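Local atomic coordinates of aerobactin synthase IucC (Klebsiella pneumoniae, PDB entry 6CN7), a protein that catalyses the ATP-dependent joining of a second N-acetyl-N-hydroxylysine to N-citryl-N-acetyl-N-hydroxylysine, completing the iron-chelating siderophore aerobactin. Residues Arg148-Glu153 / His223-Gln228; Thr397-Leu402 / Arg506-Leu511; Ser517-Glu522 / Ala528-Phe533. The protein carries 5 engineered substitutions. All coordinates share one frame; numbering follows the deposited sequence.

The indoles of contact 1 and the leucines and phenylalanine of contact 2 are buried; in contact 3 Tyr519 and Phe530 are buried but Met520 is partly exposed. Contact 1 lies close to the subunit interface and joins the approach to helix 152-158 to the start of helix 224-234. Contacts 2 and 3 lie across the chain's centre from it, their centres about 43 and 48 Å from its own. These two share helix 505-521, with centres about 18 Å apart. Helix 395-417 is the partner in contact 2 and lines the side of contact 3. Chemically, contact 1 sets indole against indole, contact 2 leucine and phenylalanine beside a polar border, contact 3 methionine and tyrosine on one phenyl ring.

Contact 1: Arg148-Glu153 / His223-Gln228; sequences RGWGKE and HPWQWQ
Trp150 and Trp225 carry this contact almost alone, indole against indole. The pyrrole end of Trp150 lies over a face of the Trp225 ring, offset toward its rim, with Trp150 NE1 only 3.1 Å from Trp225 CE2. Next to it, Trp150 CD1 sits 3.5 Å from Trp225 CZ2. The five-membered rings have centroids 4.1 Å apart and planes tilted by 35°, too oblique for a stack and too flat for an edge-to-face pair. Both ring nitrogens are donors, so the 3.5 Å between Trp150 NE1 and Trp225 NE1 is packing and not a bond. Trp225 reaches across because its CG lies anti to the backbone N (chi1 -172°), which aims the indole off the first turn of its helix.

Away from this tight spot the segments part. Gly149 is exposed and makes no contact with 223-228, while Arg148 leads its guanidinium away to a salt bridge with Glu96. On the buried side, His223 ND1 accepts from Trp225 N (3.1 Å) in the imidazole plane, and the His223 ring meets Tyr158 edge-to-face. Nearby, Glu153 OE1 is hydrogen-bonded to Trp227 NE1 of the second subunit, and Trp227 NE1 to Glu153 OE1 of that subunit. What emerges is a histidine N-cap where strand 217-222 runs into helix 224-234, with a tryptophan pair packed beside a dimer interface.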
loop_
_atom_site.group_PDB
_atom_site.type_symbol
_atom_site.label_atom_id
_atom_site.label_comp_id
_atom_site.label_asym_id
_atom_site.label_seq_id
_atom_site.Cartn_x
_atom_site.Cartn_y
_atom_site.Cartn_z
ATOM N N ARG A 148 7.581 2.411 -9.263
ATOM C CA ARG A 148 7.734 3.022 -7.948
ATOM C C ARG A 148 6.617 2.601 -7.002
ATOM O O ARG A 148 5.431 2.720 -7.323
ATOM C CB ARG A 148 7.761 4.545 -8.086
ATOM C CG ARG A 148 7.953 5.295 -6.778
ATOM C CD ARG A 148 9.265 4.922 -6.110
ATOM N NE ARG A 148 10.397 5.056 -7.023
ATOM C CZ ARG A 148 11.005 6.204 -7.307
ATOM N NH1 ARG A 148 12.027 6.222 -8.152
ATOM N NH2 ARG A 148 10.592 7.337 -6.751
ATOM N N GLY A 149 7.010 2.108 -5.830
ATOM C CA GLY A 149 6.073 1.711 -4.802
ATOM C C GLY A 149 5.497 0.320 -4.948
ATOM O O GLY A 149 4.694 -0.087 -4.099
ATOM N N TRP A 150 5.874 -0.426 -5.988
ATOM C CA TRP A 150 5.357 -1.773 -6.215
ATOM C C TRP A 150 6.344 -2.787 -5.647
ATOM O O TRP A 150 7.462 -2.925 -6.149
ATOM C CB TRP A 150 5.120 -2.029 -7.702
ATOM C CG TRP A 150 3.924 -1.315 -8.258
ATOM C CD1 TRP A 150 3.462 -0.086 -7.895
ATOM C CD2 TRP A 150 3.032 -1.796 -9.271
ATOM N NE1 TRP A 150 2.341 0.232 -8.621
ATOM C CE2 TRP A 150 2.055 -0.801 -9.474
ATOM C CE3 TRP A 150 2.964 -2.971 -10.027
ATOM C CZ2 TRP A 150 1.024 -0.944 -10.399
ATOM C CZ3 TRP A 150 1.939 -3.110 -10.949
ATOM C CH2 TRP A 150 0.984 -2.101 -11.125
ATOM N N GLY A 151 5.928 -3.489 -4.595
ATOM C CA GLY A 151 6.682 -4.603 -4.064
ATOM C C GLY A 151 6.368 -5.893 -4.797
ATOM O O GLY A 151 5.627 -5.923 -5.782
ATOM N N LYS A 152 6.947 -6.986 -4.292
ATOM C CA LYS A 152 6.782 -8.282 -4.943
ATOM C C LYS A 152 5.312 -8.655 -5.094
ATOM O O LYS A 152 4.930 -9.287 -6.087
ATOM C CB LYS A 152 7.525 -9.360 -4.155
ATOM C CG LYS A 152 7.543 -10.732 -4.817
ATOM C CD LYS A 152 8.553 -11.659 -4.146
ATOM C CE LYS A 152 8.525 -13.056 -4.749
ATOM N NZ LYS A 152 7.288 -13.801 -4.385
ATOM N N GLU A 153 4.472 -8.272 -4.130
ATOM C CA GLU A 153 3.055 -8.620 -4.191
ATOM C C GLU A 153 2.361 -7.899 -5.342
ATOM O O GLU A 153 1.648 -8.518 -6.141
ATOM C CB GLU A 153 2.381 -8.279 -2.861
ATOM C CG GLU A 153 0.936 -8.750 -2.737
ATOM C CD GLU A 153 0.829 -10.231 -2.425
ATOM O OE1 GLU A 153 1.870 -10.922 -2.445
ATOM O OE2 GLU A 153 -0.296 -10.702 -2.152
ATOM N N HIS A 223 -8.799 0.566 -10.888
ATOM C CA HIS A 223 -7.793 -0.479 -10.778
ATOM C C HIS A 223 -7.628 -0.860 -9.308
ATOM O O HIS A 223 -7.512 0.031 -8.455
ATOM C CB HIS A 223 -6.465 0.012 -11.358
ATOM C CG HIS A 223 -5.456 -1.071 -11.582
ATOM N ND1 HIS A 223 -4.821 -1.727 -10.550
ATOM C CD2 HIS A 223 -4.954 -1.596 -12.725
ATOM C CE1 HIS A 223 -3.981 -2.617 -11.046
ATOM N NE2 HIS A 223 -4.041 -2.557 -12.364
ATOM N N PRO A 224 -7.621 -2.152 -8.964
ATOM C CA PRO A 224 -7.552 -2.512 -7.536
ATOM C C PRO A 224 -6.333 -1.945 -6.823
ATOM O O PRO A 224 -6.426 -1.575 -5.646
ATOM C CB PRO A 224 -7.545 -4.048 -7.559
ATOM C CG PRO A 224 -7.164 -4.424 -8.951
ATOM C CD PRO A 224 -7.678 -3.338 -9.833
ATOM N N TRP A 225 -5.185 -1.867 -7.500
ATOM C CA TRP A 225 -4.020 -1.233 -6.890
ATOM C C TRP A 225 -4.288 0.238 -6.610
ATOM O O TRP A 225 -3.953 0.746 -5.533
ATOM C CB TRP A 225 -2.793 -1.388 -7.788
ATOM C CG TRP A 225 -1.529 -0.915 -7.128
ATOM C CD1 TRP A 225 -0.631 -1.677 -6.436
ATOM C CD2 TRP A 225 -1.030 0.426 -7.089
ATOM N NE1 TRP A 225 0.395 -0.894 -5.970
ATOM C CE2 TRP A 225 0.175 0.402 -6.357
ATOM C CE3 TRP A 225 -1.484 1.647 -7.599
ATOM C CZ2 TRP A 225 0.932 1.553 -6.124
ATOM C CZ3 TRP A 225 -0.732 2.783 -7.368
ATOM C CH2 TRP A 225 0.463 2.728 -6.638
ATOM N N GLN A 226 -4.897 0.939 -7.571
ATOM C CA GLN A 226 -5.241 2.341 -7.366
ATOM C C GLN A 226 -6.173 2.508 -6.172
ATOM O O GLN A 226 -5.984 3.413 -5.350
ATOM C CB GLN A 226 -5.883 2.905 -8.635
ATOM C CG GLN A 226 -6.149 4.405 -8.606
ATOM C CD GLN A 226 -4.895 5.234 -8.789
ATOM O OE1 GLN A 226 -3.782 4.709 -8.785
ATOM N NE2 GLN A 226 -5.070 6.540 -8.959
ATOM N N TRP A 227 -7.187 1.646 -6.058
ATOM C CA TRP A 227 -8.081 1.714 -4.906
ATOM C C TRP A 227 -7.344 1.376 -3.618
ATOM O O TRP A 227 -7.508 2.057 -2.598
ATOM C CB TRP A 227 -9.263 0.764 -5.088
ATOM C CG TRP A 227 -10.029 0.559 -3.817
ATOM C CD1 TRP A 227 -10.021 -0.551 -3.022
ATOM C CD2 TRP A 227 -10.899 1.500 -3.182
ATOM N NE1 TRP A 227 -10.840 -0.361 -1.934
ATOM C CE2 TRP A 227 -11.391 0.890 -2.010
ATOM C CE3 TRP A 227 -11.314 2.798 -3.493
ATOM C CZ2 TRP A 227 -12.277 1.535 -1.151
ATOM C CZ3 TRP A 227 -12.193 3.436 -2.640
ATOM C CH2 TRP A 227 -12.666 2.804 -1.483
ATOM N N GLN A 228 -6.533 0.320 -3.652
ATOM C CA GLN A 228 -5.857 -0.161 -2.455
ATOM C C GLN A 228 -4.904 0.891 -1.896
ATOM O O GLN A 228 -4.927 1.194 -0.697
ATOM C CB GLN A 228 -5.113 -1.451 -2.795
ATOM C CG GLN A 228 -4.472 -2.178 -1.632
ATOM C CD GLN A 228 -3.725 -3.414 -2.092
ATOM O OE1 GLN A 228 -2.528 -3.557 -1.847
ATOM N NE2 GLN A 228 -4.428 -4.312 -2.777
#

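Contact 2: Thr397-Leu402 / Arg506-Leu511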
loop_
_atom_site.group_PDB
_atom_site.type_symbol
_atom_site.label_atom_id
_atom_site.label_comp_id
_atom_site.label_asym_id
_atom_site.label_seq_id
_atom_site.Cartn_x
_atom_site.Cartn_y
_atom_site.Cartn_z
ATOM N N THR A 397 12.246 -9.902 -48.994
ATOM C CA THR A 397 10.870 -9.549 -49.337
ATOM C C THR A 397 10.009 -9.392 -48.092
ATOM O O THR A 397 9.089 -8.566 -48.073
ATOM C CB THR A 397 10.261 -10.603 -50.264
ATOM O OG1 THR A 397 11.029 -10.680 -51.472
ATOM C CG2 THR A 397 8.814 -10.260 -50.609
ATOM N N TRP A 398 10.278 -10.185 -47.055
ATOM C CA TRP A 398 9.524 -10.073 -45.813
ATOM C C TRP A 398 9.786 -8.728 -45.143
ATOM O O TRP A 398 8.849 -8.029 -44.738
ATOM C CB TRP A 398 9.897 -11.229 -44.884
ATOM C CG TRP A 398 8.987 -11.423 -43.714
ATOM C CD1 TRP A 398 7.994 -12.350 -43.592
ATOM C CD2 TRP A 398 8.998 -10.683 -42.488
ATOM N NE1 TRP A 398 7.381 -12.231 -42.368
ATOM C CE2 TRP A 398 7.979 -11.213 -41.671
ATOM C CE3 TRP A 398 9.767 -9.622 -42.003
ATOM C CZ2 TRP A 398 7.709 -10.717 -40.399
ATOM C CZ3 TRP A 398 9.499 -9.132 -40.739
ATOM C CH2 TRP A 398 8.479 -9.679 -39.952
ATOM N N LEU A 399 11.061 -8.346 -45.027
ATOM C CA LEU A 399 11.403 -7.051 -44.446
ATOM C C LEU A 399 10.781 -5.906 -45.237
ATOM O O LEU A 399 10.266 -4.947 -44.651
ATOM C CB LEU A 399 12.922 -6.890 -44.381
ATOM C CG LEU A 399 13.617 -7.456 -43.142
ATOM C CD1 LEU A 399 13.444 -8.956 -43.048
ATOM C CD2 LEU A 399 15.094 -7.102 -43.164
ATOM N N THR A 400 10.836 -5.979 -46.569
ATOM C CA THR A 400 10.232 -4.932 -47.387
ATOM C C THR A 400 8.754 -4.771 -47.054
ATOM O O THR A 400 8.256 -3.647 -46.919
ATOM C CB THR A 400 10.418 -5.251 -48.873
ATOM O OG1 THR A 400 11.813 -5.243 -49.195
ATOM C CG2 THR A 400 9.694 -4.224 -49.751
ATOM N N GLN A 401 8.036 -5.888 -46.919
ATOM C CA GLN A 401 6.631 -5.827 -46.528
ATOM C C GLN A 401 6.470 -5.142 -45.175
ATOM O O GLN A 401 5.584 -4.298 -44.998
ATOM C CB GLN A 401 6.042 -7.237 -46.494
ATOM C CG GLN A 401 4.557 -7.298 -46.167
ATOM C CD GLN A 401 3.698 -6.689 -47.252
ATOM O OE1 GLN A 401 4.176 -6.379 -48.344
ATOM N NE2 GLN A 401 2.416 -6.513 -46.956
ATOM N N LEU A 402 7.320 -5.492 -44.206
ATOM C CA LEU A 402 7.248 -4.865 -42.890
ATOM C C LEU A 402 7.444 -3.356 -42.987
ATOM O O LEU A 402 6.742 -2.587 -42.319
ATOM C CB LEU A 402 8.299 -5.476 -41.960
ATOM C CG LEU A 402 8.422 -4.864 -40.560
ATOM C CD1 LEU A 402 7.166 -5.121 -39.738
ATOM C CD2 LEU A 402 9.648 -5.409 -39.851
ATOM N N ARG A 506 23.807 -3.640 -43.084
ATOM C CA ARG A 506 23.932 -2.771 -44.248
ATOM C C ARG A 506 22.823 -3.048 -45.254
ATOM O O ARG A 506 22.233 -2.119 -45.816
ATOM C CB ARG A 506 25.305 -2.956 -44.892
ATOM C CG ARG A 506 25.539 -2.062 -46.094
ATOM C CD ARG A 506 26.936 -2.225 -46.656
ATOM N NE ARG A 506 27.139 -1.360 -47.812
ATOM C CZ ARG A 506 27.398 -0.059 -47.734
ATOM N NH1 ARG A 506 27.489 0.536 -46.550
ATOM N NH2 ARG A 506 27.564 0.650 -48.841
ATOM N N ARG A 507 22.521 -4.326 -45.489
ATOM C CA ARG A 507 21.427 -4.674 -46.388
ATOM C C ARG A 507 20.078 -4.337 -45.763
ATOM O O ARG A 507 19.188 -3.809 -46.439
ATOM C CB ARG A 507 21.504 -6.161 -46.742
ATOM C CG ARG A 507 20.449 -6.629 -47.724
ATOM C CD ARG A 507 20.580 -5.917 -49.059
ATOM N NE ARG A 507 19.627 -6.420 -50.041
ATOM C CZ ARG A 507 19.299 -5.781 -51.159
ATOM N NH1 ARG A 507 19.841 -4.603 -51.444
ATOM N NH2 ARG A 507 18.418 -6.318 -51.992
ATOM N N PHE A 508 19.914 -4.641 -44.473
ATOM C CA PHE A 508 18.681 -4.319 -43.760
ATOM C C PHE A 508 18.238 -2.887 -44.040
ATOM O O PHE A 508 17.086 -2.639 -44.414
ATOM C CB PHE A 508 18.901 -4.541 -42.260
ATOM C CG PHE A 508 17.683 -4.297 -41.406
ATOM C CD1 PHE A 508 17.328 -3.012 -41.026
ATOM C CD2 PHE A 508 16.911 -5.358 -40.959
ATOM C CE1 PHE A 508 16.217 -2.790 -40.231
ATOM C CE2 PHE A 508 15.802 -5.141 -40.160
ATOM C CZ PHE A 508 15.456 -3.856 -39.795
ATOM N N TYR A 509 19.148 -1.927 -43.872
ATOM C CA TYR A 509 18.788 -0.526 -44.023
ATOM C C TYR A 509 18.844 -0.056 -45.472
ATOM O O TYR A 509 18.304 1.012 -45.781
ATOM C CB TYR A 509 19.689 0.320 -43.127
ATOM C CG TYR A 509 19.461 0.011 -41.664
ATOM C CD1 TYR A 509 18.424 0.611 -40.964
ATOM C CD2 TYR A 509 20.258 -0.905 -40.994
ATOM C CE1 TYR A 509 18.200 0.318 -39.630
ATOM C CE2 TYR A 509 20.041 -1.205 -39.664
ATOM C CZ TYR A 509 19.011 -0.591 -38.988
ATOM O OH TYR A 509 18.792 -0.887 -37.662
ATOM N N GLN A 510 19.470 -0.828 -46.365
ATOM C CA GLN A 510 19.284 -0.599 -47.796
ATOM C C GLN A 510 17.831 -0.823 -48.191
ATOM O O GLN A 510 17.259 -0.042 -48.961
ATOM C CB GLN A 510 20.194 -1.522 -48.608
ATOM C CG GLN A 510 21.633 -1.059 -48.734
ATOM C CD GLN A 510 22.501 -2.076 -49.452
ATOM O OE1 GLN A 510 22.092 -3.218 -49.664
ATOM N NE2 GLN A 510 23.706 -1.667 -49.829
ATOM N N LEU A 511 17.216 -1.890 -47.672
ATOM C CA LEU A 511 15.823 -2.182 -47.990
ATOM C C LEU A 511 14.894 -1.100 -47.450
ATOM O O LEU A 511 13.923 -0.722 -48.115
ATOM C CB LEU A 511 15.433 -3.548 -47.425
ATOM C CG LEU A 511 15.785 -4.776 -48.270
ATOM C CD1 LEU A 511 17.278 -4.927 -48.445
ATOM C CD2 LEU A 511 15.207 -6.024 -47.628
#
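Helices 397-402 and 506-511 cross at -46° with their axes 10.0 Å apart, and the backbones come nearest at Thr400 and Leu511, whose CA atoms are 6.3 Å apart. Leu399 sends its CD2 against the Phe508 ring, reaching CD2 of that ring at 3.3 Å. The methyl comes in obliquely. Phe508 meets it because its CG stands anti to the backbone N (chi1 -178°), which swings the ring out roughly perpendicular to its helix axis, toward 397-402. One turn on, Leu511 CD2 fits between two neighbours of the facing helix, 4.1 Å from Leu399 CB and 3.8 Å from Thr400 OG1. That hydroxyl is bonded within its own helix, to Glu396 O.

The border is polar. Arg507 NH1 donates to Gln510 OE1 (3.2 Å) in a nearly straight bond, 173° at the hydrogen, and Leu511 CD1 lies over one face of the same guanidinium. Through NE, Arg507 also forms a salt bridge to Glu396, so a charge pair ties the two helices beside the apolar patch. Helix 475-499 packs on the pair, its Met498 touching both Leu399 and Phe508. From helix 395-417 itself, Phe403 meets Phe508 edge-to-face, while Trp398 packs against helix 383-391 and strand 436-442.

Contact 3: Ser517-Glu522 / Ala528-Phe533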
loop_
_atom_site.group_PDB
_atom_site.type_symbol
_atom_site.label_atom_id
_atom_site.label_comp_id
_atom_site.label_asym_id
_atom_site.label_seq_id
_atom_site.Cartn_x
_atom_site.Cartn_y
_atom_site.Cartn_z
ATOM N N SER A 517 12.703 5.514 -50.600
ATOM C CA SER A 517 12.991 6.155 -51.880
ATOM C C SER A 517 11.848 5.941 -52.864
ATOM O O SER A 517 11.353 6.896 -53.475
ATOM C CB SER A 517 14.299 5.617 -52.457
ATOM O OG SER A 517 15.416 6.106 -51.739
ATOM N N ASP A 518 11.421 4.688 -53.039
ATOM C CA ASP A 518 10.276 4.410 -53.899
ATOM C C ASP A 518 9.076 5.246 -53.479
ATOM O O ASP A 518 8.407 5.863 -54.315
ATOM C CB ASP A 518 9.933 2.919 -53.855
ATOM C CG ASP A 518 11.010 2.051 -54.477
ATOM O OD1 ASP A 518 11.974 2.613 -55.041
ATOM O OD2 ASP A 518 10.891 0.806 -54.397
ATOM N N TYR A 519 8.799 5.289 -52.176
ATOM C CA TYR A 519 7.642 6.036 -51.693
ATOM C C TYR A 519 7.730 7.510 -52.070
ATOM O O TYR A 519 6.735 8.112 -52.491
ATOM C CB TYR A 519 7.516 5.883 -50.179
ATOM C CG TYR A 519 6.791 7.038 -49.547
ATOM C CD1 TYR A 519 5.406 7.116 -49.583
ATOM C CD2 TYR A 519 7.493 8.062 -48.931
ATOM C CE1 TYR A 519 4.741 8.178 -49.016
ATOM C CE2 TYR A 519 6.840 9.128 -48.358
ATOM C CZ TYR A 519 5.467 9.181 -48.404
ATOM O OH TYR A 519 4.825 10.246 -47.833
ATOM N N MET A 520 8.907 8.120 -51.910
ATOM C CA MET A 520 9.042 9.541 -52.215
ATOM C C MET A 520 8.959 9.795 -53.717
ATOM O O MET A 520 8.397 10.809 -54.148
ATOM C CB MET A 520 10.351 10.080 -51.635
ATOM C CG MET A 520 10.339 10.165 -50.111
ATOM S SD MET A 520 11.781 10.983 -49.399
ATOM C CE MET A 520 13.062 9.771 -49.711
ATOM N N GLN A 521 9.509 8.889 -54.531
ATOM C CA GLN A 521 9.327 8.989 -55.975
ATOM C C GLN A 521 7.850 9.088 -56.331
ATOM O O GLN A 521 7.464 9.863 -57.212
ATOM C CB GLN A 521 9.946 7.780 -56.679
ATOM C CG GLN A 521 11.413 7.922 -57.039
ATOM C CD GLN A 521 11.868 6.848 -58.011
ATOM O OE1 GLN A 521 11.065 6.043 -58.483
ATOM N NE2 GLN A 521 13.160 6.832 -58.319
ATOM N N GLU A 522 7.008 8.306 -55.653
ATOM C CA GLU A 522 5.586 8.262 -55.963
ATOM C C GLU A 522 4.849 9.539 -55.580
ATOM O O GLU A 522 3.658 9.659 -55.886
ATOM C CB GLU A 522 4.947 7.063 -55.259
ATOM C CG GLU A 522 5.516 5.719 -55.702
ATOM C CD GLU A 522 4.965 4.549 -54.909
ATOM O OE1 GLU A 522 4.325 4.781 -53.858
ATOM O OE2 GLU A 522 5.170 3.394 -55.343
ATOM N N ALA A 528 9.386 19.260 -51.558
ATOM C CA ALA A 528 9.823 20.179 -50.513
ATOM C C ALA A 528 9.571 19.606 -49.124
ATOM O O ALA A 528 10.426 19.718 -48.237
ATOM C CB ALA A 528 9.119 21.525 -50.672
ATOM N N ARG A 529 8.404 18.995 -48.910
ATOM C CA ARG A 529 8.108 18.399 -47.610
ATOM C C ARG A 529 9.169 17.380 -47.217
ATOM O O ARG A 529 9.539 17.280 -46.041
ATOM C CB ARG A 529 6.725 17.745 -47.631
ATOM C CG ARG A 529 5.569 18.715 -47.832
ATOM C CD ARG A 529 5.337 19.575 -46.597
ATOM N NE ARG A 529 4.256 20.538 -46.796
ATOM C CZ ARG A 529 2.968 20.277 -46.597
ATOM N NH1 ARG A 529 2.578 19.074 -46.191
ATOM N NH2 ARG A 529 2.062 21.223 -46.803
ATOM N N PHE A 530 9.673 16.613 -48.187
ATOM C CA PHE A 530 10.670 15.594 -47.877
ATOM C C PHE A 530 12.007 16.224 -47.509
ATOM O O PHE A 530 12.714 15.721 -46.627
ATOM C CB PHE A 530 10.825 14.639 -49.062
ATOM C CG PHE A 530 9.590 13.833 -49.359
ATOM C CD1 PHE A 530 8.782 13.373 -48.332
ATOM C CD2 PHE A 530 9.235 13.537 -50.664
ATOM C CE1 PHE A 530 7.647 12.632 -48.598
ATOM C CE2 PHE A 530 8.097 12.796 -50.937
ATOM C CZ PHE A 530 7.303 12.344 -49.901
ATOM N N ALA A 531 12.375 17.324 -48.170
ATOM C CA ALA A 531 13.563 18.063 -47.753
ATOM C C ALA A 531 13.400 18.586 -46.332
ATOM O O ALA A 531 14.365 18.632 -45.561
ATOM C CB ALA A 531 13.834 19.214 -48.720
ATOM N N LEU A 532 12.179 18.979 -45.969
ATOM C CA LEU A 532 11.922 19.493 -44.629
ATOM C C LEU A 532 11.986 18.389 -43.582
ATOM O O LEU A 532 12.327 18.659 -42.424
ATOM C CB LEU A 532 10.557 20.182 -44.602
ATOM C CG LEU A 532 10.154 20.898 -43.313
ATOM C CD1 LEU A 532 11.066 22.082 -43.038
ATOM C CD2 LEU A 532 8.705 21.345 -43.404
ATOM N N PHE A 533 11.662 17.152 -43.962
ATOM C CA PHE A 533 11.725 16.020 -43.042
ATOM C C PHE A 533 12.650 14.934 -43.579
ATOM O O PHE A 533 12.213 13.799 -43.796
ATOM C CB PHE A 533 10.331 15.424 -42.817
ATOM C CG PHE A 533 9.355 16.364 -42.174
ATOM C CD1 PHE A 533 9.512 16.756 -40.856
ATOM C CD2 PHE A 533 8.262 16.832 -42.883
ATOM C CE1 PHE A 533 8.607 17.616 -40.260
ATOM C CE2 PHE A 533 7.352 17.689 -42.295
ATOM C CZ PHE A 533 7.523 18.082 -40.983
#
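Met520 lies along one face of the Phe530 ring, and nearly every atom of its side chain has a place there. CB begins at the rim, with Met520 CB 3.6 Å from Phe530 CE2. CG comes next and sits over the middle of the ring, 3.5 Å from the Phe530 centroid and only 10° off the normal, a CH-pi contact. Met520 SD follows toward the root of the ring, 3.6 Å from Phe530 CG and still over the face, which makes this a Met-aromatic contact. At the tip the chain bends (chi3 -71°) and takes CE off the ring. The methionine and the phenylalanine run past one another from opposing helices, so CB, CG and SD are all laid against the phenyl.

Tyr519 works on the far end of the same ring. Its CE2 is 3.6 Å from Phe530 CZ, and the two rings are turned 65° against each other with centroids 5.5 Å apart, neither stacked nor edge-to-face. Tyr519 OH comes in at the Phe530 edge, in the ring plane, but its hydrogen bond is made with His412 ND1.

The end of helix 505-521 and the short helix 527-532 are joined by a brief turn, and helix 395-417 flanks them: Val408 and Tyr411 touch Tyr519, and Cys415 touches Phe530. Chemically, dispersion and shape do the work across the contact; the CG hydrogens, next to sulfur, may be slightly polarised toward the pi cloud, and the polar group of these segments that reaches the ring edge, the buried tyrosine hydroxyl, is satisfied by His412.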